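Local coordinates for possible sortase-like protein (Corynebacterium diphtheriae, PDB 5UUS) that is probably a membrane-anchored sortase, one of a family of cysteine transpeptidases that generally attach proteins at the bacterial surface, at residues A[82-86]-A[170-175]; A[133-137]-A[146-150]; A[187-193]-A[205-211]. One frame throughout, in Å; residues are numbered along the deposited sequence.

Interaction 1: A[82-86]-A[170-175]; sequences RGNFA and TISALP
On one side of the sortase beta-barrel, Asn84 and Ala86 of strand 83-86 receive the segment 170-175, the end of a 3-10 turn running into loop, and the Asn84 amide holds it through main-chain oxygens. CG of Asn84 lies anti to the backbone N (chi1 -167°), which sends the amide out from the strand into the bend of 170-175. There ND2 donates to Ser172 O at 2.9 Å in a fairly straight bond (159° at the hydrogen). The acceptor lies in the plane of the amide, whereas the donor stands above the plane of the Ser172 carbonyl. The same nitrogen makes a weak, more bent bond to Thr170 O at 3.1 Å. Two carbonyls therefore bracket one NH2 group, and the CB of Pro175 comes within 4.0 Å of it. At the other end of the amide, OD1 accepts from the Thr191 hydroxyl, a third bond that helps fix the rotation of the group.

Further packing flanks the amide along the strand: backbone against Ala173 at Gly83, methyl against methyl at Ala86. Ala173 O receives a CA-H...O contact from Gly83 CA at 3.4 Å, and the methyl of Ala173 rests 4.1 Å from that CA. Ala86 CB meets the CG2 branch of Ile171 at 3.7 Å, while the end of the isoleucine leads away from the strand.

Phe85 points away from the loop and packs on Met190. Strand 83-88 pairs in parallel with 188-193, and chain 170-175 covers the Asn84 and Ala86 side, with Pro175 also touching His208 of strand 204-216.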
# COMPACT_ATOMS: atom_id res chain seq x y z
N ARG A 82 -10.20 5.59 -1.92
CA ARG A 82 -9.68 6.89 -1.53
C ARG A 82 -9.51 6.90 -0.01
O ARG A 82 -10.38 6.39 0.71
CB ARG A 82 -10.64 7.99 -2.00
CG ARG A 82 -10.77 8.02 -3.54
CD ARG A 82 -11.64 9.20 -3.98
NE ARG A 82 -11.90 9.18 -5.43
CZ ARG A 82 -11.20 9.86 -6.33
NH1 ARG A 82 -10.17 10.63 -5.97
NH2 ARG A 82 -11.53 9.76 -7.62
N GLY A 83 -8.39 7.43 0.47
CA GLY A 83 -8.03 7.29 1.88
C GLY A 83 -6.73 6.53 1.96
O GLY A 83 -5.84 6.71 1.12
N ASN A 84 -6.61 5.67 2.97
CA ASN A 84 -5.33 5.02 3.27
C ASN A 84 -5.52 3.52 3.53
O ASN A 84 -6.15 3.13 4.52
CB ASN A 84 -4.68 5.73 4.46
CG ASN A 84 -3.22 5.35 4.67
OD1 ASN A 84 -2.68 4.43 4.03
ND2 ASN A 84 -2.58 6.05 5.60
N PHE A 85 -5.02 2.70 2.62
CA PHE A 85 -5.04 1.25 2.78
C PHE A 85 -3.71 0.86 3.48
O PHE A 85 -2.67 0.88 2.85
CB PHE A 85 -5.22 0.58 1.42
CG PHE A 85 -4.82 -0.87 1.39
CD1 PHE A 85 -5.46 -1.80 2.20
CD2 PHE A 85 -3.80 -1.32 0.54
CE1 PHE A 85 -5.08 -3.15 2.19
CE2 PHE A 85 -3.41 -2.67 0.53
CZ PHE A 85 -4.06 -3.58 1.36
N ALA A 86 -3.77 0.53 4.77
CA ALA A 86 -2.56 0.32 5.59
C ALA A 86 -2.35 -1.14 5.99
O ALA A 86 -3.30 -1.83 6.38
CB ALA A 86 -2.60 1.20 6.85
N THR A 170 -0.05 7.83 11.01
CA THR A 170 0.52 7.25 9.79
C THR A 170 -0.48 6.41 8.99
O THR A 170 -0.32 6.27 7.78
CB THR A 170 1.75 6.36 10.07
OG1 THR A 170 1.42 5.36 11.03
CG2 THR A 170 2.94 7.24 10.59
N ILE A 171 -1.49 5.86 9.66
CA ILE A 171 -2.49 5.03 8.97
C ILE A 171 -3.85 5.76 8.80
O ILE A 171 -4.82 5.16 8.34
CB ILE A 171 -2.72 3.67 9.70
CG1 ILE A 171 -3.40 3.87 11.06
CG2 ILE A 171 -1.39 2.91 9.93
CD1 ILE A 171 -3.75 2.55 11.76
N SER A 172 -3.90 7.06 9.13
CA SER A 172 -5.10 7.88 8.91
C SER A 172 -5.41 8.07 7.44
O SER A 172 -4.50 8.04 6.61
CB SER A 172 -4.95 9.25 9.56
OG SER A 172 -5.04 9.13 10.97
N ALA A 173 -6.70 8.27 7.12
CA ALA A 173 -7.17 8.35 5.73
C ALA A 173 -6.32 9.32 4.92
O ALA A 173 -5.91 9.04 3.80
CB ALA A 173 -8.63 8.77 5.71
N LEU A 174 -6.02 10.47 5.52
CA LEU A 174 -5.03 11.38 4.99
C LEU A 174 -3.82 11.28 5.92
O LEU A 174 -3.89 11.73 7.07
CB LEU A 174 -5.57 12.81 4.93
CG LEU A 174 -4.58 13.88 4.45
CD1 LEU A 174 -4.19 13.59 3.01
CD2 LEU A 174 -5.19 15.28 4.58
N PRO A 175 -2.72 10.65 5.44
CA PRO A 175 -1.64 10.25 6.37
C PRO A 175 -0.99 11.42 7.11
O PRO A 175 -0.88 12.53 6.57
CB PRO A 175 -0.62 9.53 5.49
CG PRO A 175 -1.07 9.69 4.07
CD PRO A 175 -2.51 10.14 4.07

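Interaction 2: A[133-137]-A[146-150]; sequences RYDEA and AERIT. With EDO (1,2-ethanediol), chain G.
Arg133 reaches across to Ile149 and grips its backbone oxygen with two nitrogens: NE to O at 2.7 Å, and NH2 to the same O at 3.1 Å, the latter weak. NE comes from above the carbonyl plane, and the CG2 of Ile149 lies over one guanidinium face, 3.4 Å from CZ. The extended arginine chain, with CG anti to its own N (chi1 179°), crosses the isoleucine at about a right angle.

At the next residue, Tyr134 presents its ring edge to Thr150 OG1, which lies near the ring plane and 3.4 Å from CB. Its CE2 touches the CB of Ala146 at 3.7 Å. Small residues close the gap, Ala137 CB to Ala146 CB at 4.0 Å.

Second-shell bonds hold these groups. Thr150 OG1 donates to Ala146 O at 2.7 Å, from the face opposite that used by the Thr150 amide, and Arg133 NH2 also binds Val157 O. On the far side, Arg148 bridges to Glu187 and Asp153, and its NE donates to an ethanediol, probably from the crystallisation liquor. The axes run 147° apart, 8.9 Å at closest approach: an antiparallel helical hairpin, with disulfide-bonded Cys140 in its linker.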
# COMPACT_ATOMS: atom_id res chain seq x y z
N ARG A 133 10.98 17.14 -5.87
CA ARG A 133 9.83 16.29 -5.51
C ARG A 133 8.84 16.23 -6.67
O ARG A 133 8.33 15.15 -7.03
CB ARG A 133 9.17 16.86 -4.24
CG ARG A 133 7.94 16.14 -3.72
CD ARG A 133 7.66 16.61 -2.28
NE ARG A 133 6.37 16.16 -1.77
CZ ARG A 133 6.14 14.99 -1.19
NH1 ARG A 133 7.13 14.12 -1.06
NH2 ARG A 133 4.91 14.67 -0.74
N TYR A 134 8.59 17.39 -7.28
CA TYR A 134 7.69 17.49 -8.40
C TYR A 134 8.19 16.67 -9.59
O TYR A 134 7.46 15.87 -10.16
CB TYR A 134 7.53 18.96 -8.82
CG TYR A 134 6.56 19.15 -9.97
CD1 TYR A 134 7.01 19.38 -11.26
CD2 TYR A 134 5.18 19.07 -9.76
CE1 TYR A 134 6.12 19.56 -12.30
CE2 TYR A 134 4.28 19.25 -10.79
CZ TYR A 134 4.76 19.49 -12.06
OH TYR A 134 3.88 19.67 -13.11
N ASP A 135 9.45 16.89 -9.95
CA ASP A 135 10.04 16.17 -11.06
C ASP A 135 10.01 14.67 -10.82
O ASP A 135 9.79 13.89 -11.74
CB ASP A 135 11.48 16.64 -11.29
CG ASP A 135 11.56 18.10 -11.72
OD1 ASP A 135 10.59 18.62 -12.32
OD2 ASP A 135 12.62 18.71 -11.47
N GLU A 136 10.25 14.25 -9.58
CA GLU A 136 10.22 12.82 -9.29
C GLU A 136 8.79 12.27 -9.40
O GLU A 136 8.57 11.16 -9.90
CB GLU A 136 10.80 12.53 -7.91
CG GLU A 136 12.30 12.75 -7.84
CD GLU A 136 12.86 12.60 -6.44
OE1 GLU A 136 12.07 12.39 -5.49
OE2 GLU A 136 14.10 12.71 -6.29
N ALA A 137 7.83 13.06 -8.94
CA ALA A 137 6.44 12.65 -8.97
C ALA A 137 5.93 12.61 -10.40
O ALA A 137 5.12 11.74 -10.77
CB ALA A 137 5.61 13.58 -8.11
N ALA A 146 0.92 15.14 -9.11
CA ALA A 146 2.23 15.72 -8.83
C ALA A 146 2.10 17.07 -8.13
O ALA A 146 2.91 17.39 -7.24
CB ALA A 146 3.02 15.87 -10.11
N GLU A 147 1.09 17.85 -8.51
CA GLU A 147 0.89 19.16 -7.87
C GLU A 147 0.44 18.99 -6.45
O GLU A 147 0.96 19.67 -5.56
CB GLU A 147 -0.11 20.02 -8.63
CG GLU A 147 0.43 20.51 -9.95
CD GLU A 147 -0.53 21.44 -10.67
OE1 GLU A 147 -1.36 22.09 -9.99
OE2 GLU A 147 -0.46 21.51 -11.92
N ARG A 148 -0.51 18.09 -6.22
CA ARG A 148 -0.96 17.79 -4.86
C ARG A 148 0.17 17.27 -3.96
O ARG A 148 0.26 17.63 -2.79
CB ARG A 148 -2.09 16.77 -4.88
CG ARG A 148 -3.27 17.16 -5.73
CD ARG A 148 -4.42 16.17 -5.47
NE ARG A 148 -5.05 16.47 -4.19
CZ ARG A 148 -6.03 15.76 -3.63
NH1 ARG A 148 -6.56 16.17 -2.49
NH2 ARG A 148 -6.49 14.66 -4.21
N ILE A 149 1.03 16.43 -4.51
CA ILE A 149 2.19 15.90 -3.79
C ILE A 149 3.20 17.00 -3.47
O ILE A 149 3.84 16.99 -2.41
CB ILE A 149 2.89 14.78 -4.61
CG1 ILE A 149 2.00 13.51 -4.62
CG2 ILE A 149 4.31 14.50 -4.07
CD1 ILE A 149 2.38 12.49 -5.70
N THR A 150 3.32 17.98 -4.37
CA THR A 150 4.35 19.01 -4.17
C THR A 150 3.86 20.21 -3.34
O THR A 150 4.59 20.68 -2.47
CB THR A 150 4.89 19.51 -5.52
OG1 THR A 150 5.27 18.38 -6.31
CG2 THR A 150 6.13 20.43 -5.31
C1 EDO G . -6.73 20.71 -2.77
O1 EDO G . -6.25 22.03 -2.46
C2 EDO G . -5.77 19.97 -3.71
O2 EDO G . -4.71 19.31 -2.99

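Interaction 3: A[187-193]-A[205-211]; sequences EGIMTMT and MIVHAML
Thr191 and His208 meet in the middle of an antiparallel beta hairpin, strands 188-193 and 204-216, whose first strand, in sortases, runs into the catalytic cysteine. Here that residue is Cys195, the predicted nucleophile, found as S-hydroxycysteine.

Packing is tight along the centre. Met190 and Ala209 form a hydrogen-bonded pair, Met190 N to Ala209 O at 2.7 Å and Ala209 N to Met190 O at 2.9 Å, and Met192 with Val207 repeats the pattern. On that face the bent end of Met192 brings CE to Val207 CG1 at 3.6 Å. On the Ile189, Thr191 and Thr193 face, Thr193 CG2 lies beside Ile206 CD1 at 3.8 Å, and Ile206 CG2 covers one face of the His208 ring. Strand 83-88 flanks 188-193 along its other edge.

Looser are the partly exposed Glu187 and Leu211, though Leu211 N still bonds to Gly188 O at 2.7 Å. With CG beside its backbone N (chi1 -57°), Glu187 lays CG against Met210 SD at 3.7 Å, and the bend at chi2 turns the carboxylate off to Arg148. A water donates to Glu187 OE1 and Leu211 O and accepts from Gly188 N.

In the buried middle, His208 NE2 bonds to Glu176. His208 ND1 donates to Thr191 OG1 at 2.8 Å; that hydroxyl, itself bonded to Asn84 OD1, lies in the imidazole plane to within 3°.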
# COMPACT_ATOMS: atom_id res chain seq x y z
N GLU A 187 -6.75 11.23 -2.61
CA GLU A 187 -6.13 10.16 -3.40
C GLU A 187 -6.24 8.84 -2.64
O GLU A 187 -6.54 8.81 -1.45
CB GLU A 187 -4.66 10.48 -3.68
CG GLU A 187 -4.44 11.80 -4.40
CD GLU A 187 -5.07 11.82 -5.80
OE1 GLU A 187 -5.06 10.76 -6.49
OE2 GLU A 187 -5.58 12.88 -6.21
N GLY A 188 -5.98 7.74 -3.33
CA GLY A 188 -5.79 6.48 -2.66
C GLY A 188 -4.33 6.40 -2.21
O GLY A 188 -3.39 6.57 -3.01
N ILE A 189 -4.15 6.12 -0.93
CA ILE A 189 -2.83 5.86 -0.40
C ILE A 189 -2.71 4.42 0.06
O ILE A 189 -3.67 3.85 0.58
CB ILE A 189 -2.53 6.80 0.77
CG1 ILE A 189 -2.44 8.23 0.24
CG2 ILE A 189 -1.18 6.41 1.46
CD1 ILE A 189 -1.15 8.51 -0.50
N MET A 190 -1.54 3.81 -0.15
CA MET A 190 -1.25 2.55 0.51
C MET A 190 -0.06 2.77 1.49
O MET A 190 0.94 3.40 1.14
CB MET A 190 -0.91 1.44 -0.49
CG MET A 190 -0.51 0.11 0.20
SD MET A 190 -0.14 -1.21 -0.98
CE MET A 190 0.30 -2.54 0.16
N THR A 191 -0.21 2.26 2.70
CA THR A 191 0.84 2.42 3.71
C THR A 191 1.35 1.05 4.16
O THR A 191 0.56 0.16 4.46
CB THR A 191 0.32 3.21 4.93
OG1 THR A 191 -0.13 4.51 4.49
CG2 THR A 191 1.40 3.34 6.03
N MET A 192 2.67 0.89 4.20
CA MET A 192 3.30 -0.29 4.78
C MET A 192 4.11 0.10 6.02
O MET A 192 4.89 1.04 5.97
CB MET A 192 4.21 -0.97 3.74
CG MET A 192 3.43 -1.50 2.53
SD MET A 192 4.45 -2.03 1.14
CE MET A 192 4.97 -0.43 0.51
N THR A 193 3.89 -0.62 7.13
CA THR A 193 4.61 -0.38 8.38
C THR A 193 5.39 -1.63 8.80
O THR A 193 4.91 -2.76 8.63
CB THR A 193 3.64 0.04 9.52
OG1 THR A 193 2.98 -1.11 10.05
CG2 THR A 193 2.57 1.08 9.00
N MET A 205 9.40 1.63 10.62
CA MET A 205 9.58 2.21 9.30
C MET A 205 8.22 2.33 8.63
O MET A 205 7.42 1.40 8.69
CB MET A 205 10.50 1.35 8.43
CG MET A 205 10.64 1.85 6.98
SD MET A 205 11.79 0.80 6.04
CE MET A 205 13.28 1.08 7.01
N ILE A 206 7.99 3.47 7.97
CA ILE A 206 6.75 3.77 7.25
C ILE A 206 7.05 4.00 5.76
O ILE A 206 7.99 4.73 5.42
CB ILE A 206 6.05 5.04 7.79
CG1 ILE A 206 5.93 5.01 9.31
CG2 ILE A 206 4.65 5.23 7.13
CD1 ILE A 206 5.12 3.81 9.83
N VAL A 207 6.26 3.39 4.88
CA VAL A 207 6.33 3.68 3.44
C VAL A 207 4.94 4.07 2.92
O VAL A 207 3.93 3.43 3.28
CB VAL A 207 6.87 2.49 2.63
CG1 VAL A 207 6.67 2.73 1.13
CG2 VAL A 207 8.32 2.26 2.98
N HIS A 208 4.87 5.14 2.12
CA HIS A 208 3.60 5.56 1.51
C HIS A 208 3.71 5.48 -0.00
O HIS A 208 4.71 5.91 -0.60
CB HIS A 208 3.21 7.00 1.91
CG HIS A 208 2.83 7.17 3.35
ND1 HIS A 208 1.83 6.42 3.96
CD2 HIS A 208 3.30 8.01 4.31
CE1 HIS A 208 1.71 6.80 5.22
NE2 HIS A 208 2.60 7.76 5.46
N ALA A 209 2.68 4.91 -0.61
CA ALA A 209 2.58 4.85 -2.06
C ALA A 209 1.17 5.37 -2.44
O ALA A 209 0.21 5.21 -1.69
CB ALA A 209 2.79 3.40 -2.55
N MET A 210 1.07 5.99 -3.61
CA MET A 210 -0.17 6.59 -4.05
C MET A 210 -0.76 5.81 -5.23
O MET A 210 -0.03 5.37 -6.14
CB MET A 210 0.05 8.07 -4.43
CG MET A 210 -1.20 8.75 -4.99
SD MET A 210 -1.02 10.53 -5.24
CE MET A 210 -0.86 11.09 -3.51
N LEU A 211 -2.08 5.68 -5.23
CA LEU A 211 -2.83 4.88 -6.20
C LEU A 211 -2.87 5.53 -7.58
O LEU A 211 -3.26 6.70 -7.70
CB LEU A 211 -4.26 4.65 -5.70
CG LEU A 211 -5.24 3.82 -6.55
CD1 LEU A 211 -4.87 2.35 -6.47
CD2 LEU A 211 -6.66 4.03 -6.00
O HOH W 1 -5.11 8.08 -6.16

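From the N terminus, after three earlier strands the chain enters strand 83-88, and interaction 1 then closes a loop of 83 residues when 170-175 returns to it. Interaction 2 is nested inside that loop, a short helical hairpin with only eight residues between its segments. Interaction 3 follows in series, closing the hairpin 188-193 with 204-216. Interactions 1 and 3 share the barrel sheet, where Phe85 N lies 2.7 Å from Ile189 O in a probable hydrogen bond. Helix 143-151 of interaction 2 flanks the hairpin of interaction 3, with Ile149 CG1 packed 3.9 Å from Met210 CE. Interactions 1 and 2 do not touch; interaction 3 joins both.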